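Local atomic coordinates of 11S globulin subunit beta (Cucurbita maxima, PDB entry 2E9Q), a protein that serves as a seed storage protein, a nutrient reservoir of the 11S globulin family whose mature form is a hexamer. Residues R40-T48 with E238-D246. Numbering follows the deposited sequence. Where two conformers were deposited one is given.
Sequences RAEAEAGFT and ERDRIVQVD. Unlike the reference sequence in segment 40-48: Gly46 (reference Ile).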
loop_
_atom_site.group_PDB
_atom_site.type_symbol
_atom_site.label_atom_id
_atom_site.label_comp_id
_atom_site.label_asym_id
_atom_site.label_seq_id
_atom_site.Cartn_x
_atom_site.Cartn_y
_atom_site.Cartn_z
ATOM N N ARG A 40 24.653 -13.019 -16.882
ATOM C CA ARG A 40 24.631 -14.473 -16.857
ATOM C C ARG A 40 25.581 -15.085 -15.847
ATOM O O ARG A 40 26.690 -14.597 -15.662
ATOM C CB ARG A 40 24.967 -15.034 -18.238
ATOM C CG ARG A 40 23.888 -14.801 -19.260
ATOM C CD ARG A 40 24.309 -15.236 -20.649
ATOM N NE ARG A 40 23.316 -14.809 -21.624
ATOM C CZ ARG A 40 22.908 -13.552 -21.769
ATOM N NH1 ARG A 40 23.412 -12.585 -21.005
ATOM N NH2 ARG A 40 21.984 -13.262 -22.670
ATOM N N ALA A 41 25.130 -16.162 -15.205
ATOM C CA ALA A 41 25.927 -16.887 -14.217
ATOM C C ALA A 41 25.906 -18.385 -14.541
ATOM O O ALA A 41 24.861 -19.045 -14.492
ATOM C CB ALA A 41 25.383 -16.648 -12.810
ATOM N N GLU A 42 27.073 -18.913 -14.881
ATOM C CA GLU A 42 27.219 -20.318 -15.230
ATOM C C GLU A 42 27.335 -21.166 -13.970
ATOM O O GLU A 42 28.023 -20.807 -13.019
ATOM C CB GLU A 42 28.466 -20.498 -16.111
ATOM C CG GLU A 42 28.384 -19.792 -17.468
ATOM C CD GLU A 42 27.497 -20.524 -18.459
ATOM O OE1 GLU A 42 27.006 -19.878 -19.416
ATOM O OE2 GLU A 42 27.302 -21.752 -18.280
ATOM N N ALA A 43 26.650 -22.295 -13.960
ATOM C CA ALA A 43 26.711 -23.175 -12.807
ATOM C C ALA A 43 27.170 -24.555 -13.258
ATOM O O ALA A 43 27.275 -24.823 -14.454
ATOM C CB ALA A 43 25.334 -23.265 -12.132
ATOM N N GLU A 44 27.439 -25.422 -12.296
ATOM C CA GLU A 44 27.878 -26.770 -12.598
ATOM C C GLU A 44 26.884 -27.509 -13.480
ATOM O O GLU A 44 27.284 -28.172 -14.438
ATOM C CB GLU A 44 28.106 -27.551 -11.301
ATOM C CG GLU A 44 28.465 -29.021 -11.509
ATOM C CD GLU A 44 28.715 -29.750 -10.199
ATOM O OE1 GLU A 44 29.883 -30.090 -9.910
ATOM O OE2 GLU A 44 27.740 -29.976 -9.451
ATOM N N ALA A 45 25.593 -27.375 -13.193
ATOM C CA ALA A 45 24.584 -28.089 -13.971
ATOM C C ALA A 45 23.600 -27.238 -14.759
ATOM O O ALA A 45 22.508 -27.692 -15.085
ATOM C CB ALA A 45 23.820 -29.040 -13.057
ATOM N N GLY A 46 23.986 -26.012 -15.083
ATOM C CA GLY A 46 23.098 -25.148 -15.838
ATOM C C GLY A 46 23.579 -23.721 -15.767
ATOM O O GLY A 46 24.748 -23.478 -15.474
ATOM N N PHE A 47 22.689 -22.772 -16.022
ATOM C CA PHE A 47 23.073 -21.369 -15.970
ATOM C C PHE A 47 21.869 -20.456 -15.771
ATOM O O PHE A 47 20.749 -20.789 -16.145
ATOM C CB PHE A 47 23.847 -20.985 -17.248
ATOM C CG PHE A 47 23.072 -21.188 -18.517
ATOM C CD1 PHE A 47 22.247 -20.186 -19.011
ATOM C CD2 PHE A 47 23.175 -22.382 -19.224
ATOM C CE1 PHE A 47 21.531 -20.360 -20.191
ATOM C CE2 PHE A 47 22.463 -22.578 -20.409
ATOM C CZ PHE A 47 21.637 -21.561 -20.897
ATOM N N THR A 48 22.128 -19.296 -15.187
ATOM C CA THR A 48 21.099 -18.315 -14.886
ATOM C C THR A 48 21.295 -17.001 -15.628
ATOM O O THR A 48 22.373 -16.402 -15.587
ATOM C CB THR A 48 21.098 -18.014 -13.384
ATOM O OG1 THR A 48 20.848 -19.226 -12.669
ATOM C CG2 THR A 48 20.049 -16.952 -13.039
ATOM N N GLU A 238 32.383 -24.391 -5.667
ATOM C CA GLU A 238 32.589 -23.617 -6.891
ATOM C C GLU A 238 31.492 -23.908 -7.904
ATOM O O GLU A 238 31.561 -23.460 -9.046
ATOM C CB GLU A 238 33.947 -23.970 -7.516
ATOM C CG GLU A 238 35.141 -23.762 -6.590
ATOM C CD GLU A 238 35.584 -22.314 -6.518
ATOM O OE1 GLU A 238 36.382 -21.975 -5.618
ATOM O OE2 GLU A 238 35.138 -21.514 -7.369
ATOM N N ARG A 239 30.476 -24.650 -7.473
ATOM C CA ARG A 239 29.367 -25.039 -8.348
ATOM C C ARG A 239 28.311 -23.978 -8.610
ATOM O O ARG A 239 27.496 -24.121 -9.519
ATOM C CB ARG A 239 28.664 -26.268 -7.769
ATOM C CG ARG A 239 29.517 -27.518 -7.681
ATOM C CD ARG A 239 28.731 -28.623 -7.003
ATOM N NE ARG A 239 28.365 -28.207 -5.659
ATOM C CZ ARG A 239 27.462 -28.819 -4.906
ATOM N NH1 ARG A 239 27.200 -28.359 -3.693
ATOM N NH2 ARG A 239 26.822 -29.884 -5.368
ATOM N N ASP A 240 28.331 -22.918 -7.812
ATOM C CA ASP A 240 27.348 -21.844 -7.907
ATOM C C ASP A 240 25.958 -22.360 -7.483
ATOM O O ASP A 240 25.868 -23.263 -6.656
ATOM C CB ASP A 240 27.306 -21.243 -9.309
ATOM C CG ASP A 240 26.701 -19.841 -9.315
ATOM O OD1 ASP A 240 25.545 -19.676 -9.762
ATOM O OD2 ASP A 240 27.384 -18.900 -8.853
ATOM N N ARG A 241 24.890 -21.826 -8.063
ATOM C CA ARG A 241 23.532 -22.191 -7.655
ATOM C C ARG A 241 22.821 -23.429 -8.231
ATOM O O ARG A 241 21.827 -23.890 -7.655
ATOM C CB ARG A 241 22.627 -20.974 -7.843
ATOM C CG ARG A 241 22.055 -20.821 -9.238
ATOM C CD ARG A 241 21.697 -19.362 -9.499
ATOM N NE ARG A 241 22.904 -18.544 -9.533
ATOM C CZ ARG A 241 23.083 -17.432 -8.828
ATOM N NH1 ARG A 241 22.116 -17.003 -8.031
ATOM N NH2 ARG A 241 24.234 -16.762 -8.909
ATOM N N ILE A 242 23.290 -23.949 -9.364
ATOM C CA ILE A 242 22.668 -25.127 -9.957
ATOM C C ILE A 242 23.700 -26.258 -9.909
ATOM O O ILE A 242 24.714 -26.208 -10.606
ATOM C CB ILE A 242 22.236 -24.849 -11.413
ATOM C CG1 ILE A 242 21.333 -23.608 -11.465
ATOM C CG2 ILE A 242 21.491 -26.046 -11.979
ATOM C CD1 ILE A 242 20.949 -23.178 -12.873
ATOM N N VAL A 243 23.447 -27.272 -9.084
ATOM C CA VAL A 243 24.399 -28.368 -8.925
ATOM C C VAL A 243 24.020 -29.740 -9.500
ATOM O O VAL A 243 22.850 -30.057 -9.710
ATOM C CB VAL A 243 24.741 -28.555 -7.439
ATOM C CG1 VAL A 243 25.191 -27.228 -6.841
ATOM C CG2 VAL A 243 23.528 -29.090 -6.688
ATOM N N GLN A 244 25.041 -30.549 -9.757
ATOM C CA GLN A 244 24.842 -31.893 -10.285
ATOM C C GLN A 244 24.552 -32.791 -9.088
ATOM O O GLN A 244 25.313 -32.800 -8.122
ATOM C CB GLN A 244 26.116 -32.378 -10.983
ATOM C CG GLN A 244 25.928 -33.606 -11.860
ATOM C CD GLN A 244 25.337 -33.256 -13.214
ATOM O OE1 GLN A 244 25.063 -34.133 -14.039
ATOM N NE2 GLN A 244 25.148 -31.960 -13.455
ATOM N N VAL A 245 23.446 -33.524 -9.131
ATOM C CA VAL A 245 23.121 -34.420 -8.025
ATOM C C VAL A 245 23.950 -35.689 -8.196
ATOM O O VAL A 245 24.029 -36.254 -9.289
ATOM C CB VAL A 245 21.625 -34.800 -8.001
ATOM C CG1 VAL A 245 20.774 -33.544 -7.945
ATOM C CG2 VAL A 245 21.278 -35.625 -9.211
ATOM N N ASP A 246 24.567 -36.134 -7.112
ATOM C CA ASP A 246 25.400 -37.320 -7.164
ATOM C C ASP A 246 24.653 -38.642 -7.288
ATOM O O ASP A 246 23.449 -38.729 -7.039
ATOM C CB ASP A 246 26.328 -37.340 -5.951
ATOM C CG ASP A 246 27.438 -36.308 -6.061
ATOM O OD1 ASP A 246 27.144 -35.158 -6.459
ATOM O OD2 ASP A 246 28.601 -36.646 -5.751
HETATM O O HOH W 1 27.725 -31.627 -7.132
#
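Glu44 OE2 is gripped by the backbone N of Gln244, at 2.8 Å, and by a water that also bonds Arg239 NH2 and Gln244 O. Glu44 sits in the turn of the beta hairpin formed by strands 39-43 and 46-50, at the margin of a sheet in the N-terminal cupin domain. Strand 242-244, from the opposing sheet, packs against this hairpin end. The bond from Gln244 N is nearly straight, 168° at the hydrogen, and meets OE2 on its anti side, 22° out of the carboxylate plane. Glu44 holds CG anti to its backbone N and stays extended, which carries the carboxylate to Gln244. Its shaft runs alongside Arg239 in the same direction. The carboxylate lies against Arg239 CG and CD, while the guanidinium is turned 76° from it and links to OE2 through the water. Arg239 also forms a salt bridge with Asp237 and a hydrogen bond to Asn427 O of a neighbouring subunit.

Two backbone bonds tie the turn to the other segment. Glu44 N donates to Arg239 O at 3.1 Å, and Ala45 N donates to Ile242 O at 3.0 Å. Ile242 packs against the hairpin: its CB meets Ala43 CB at 3.6 Å, CG2 lies by Ala45, and CD1 rests against the backbone at Phe47 N.

Farther along, Asp240 OD1 accepts from both N and NE of Arg241, which come from the same face of the carboxylate; NE makes a salt bridge at 2.9 Å. Arg241 also pairs with Glu187. With an alanine in place of Arg241, Glu187 would probably lose this mate, Asp240 OD1 would probably keep only the backbone N of these two donors, and a gap is likely to open beside Thr48. There the arginine chain crosses Thr48 at about a right angle, with CD 3.3 Å from Thr48 OG1.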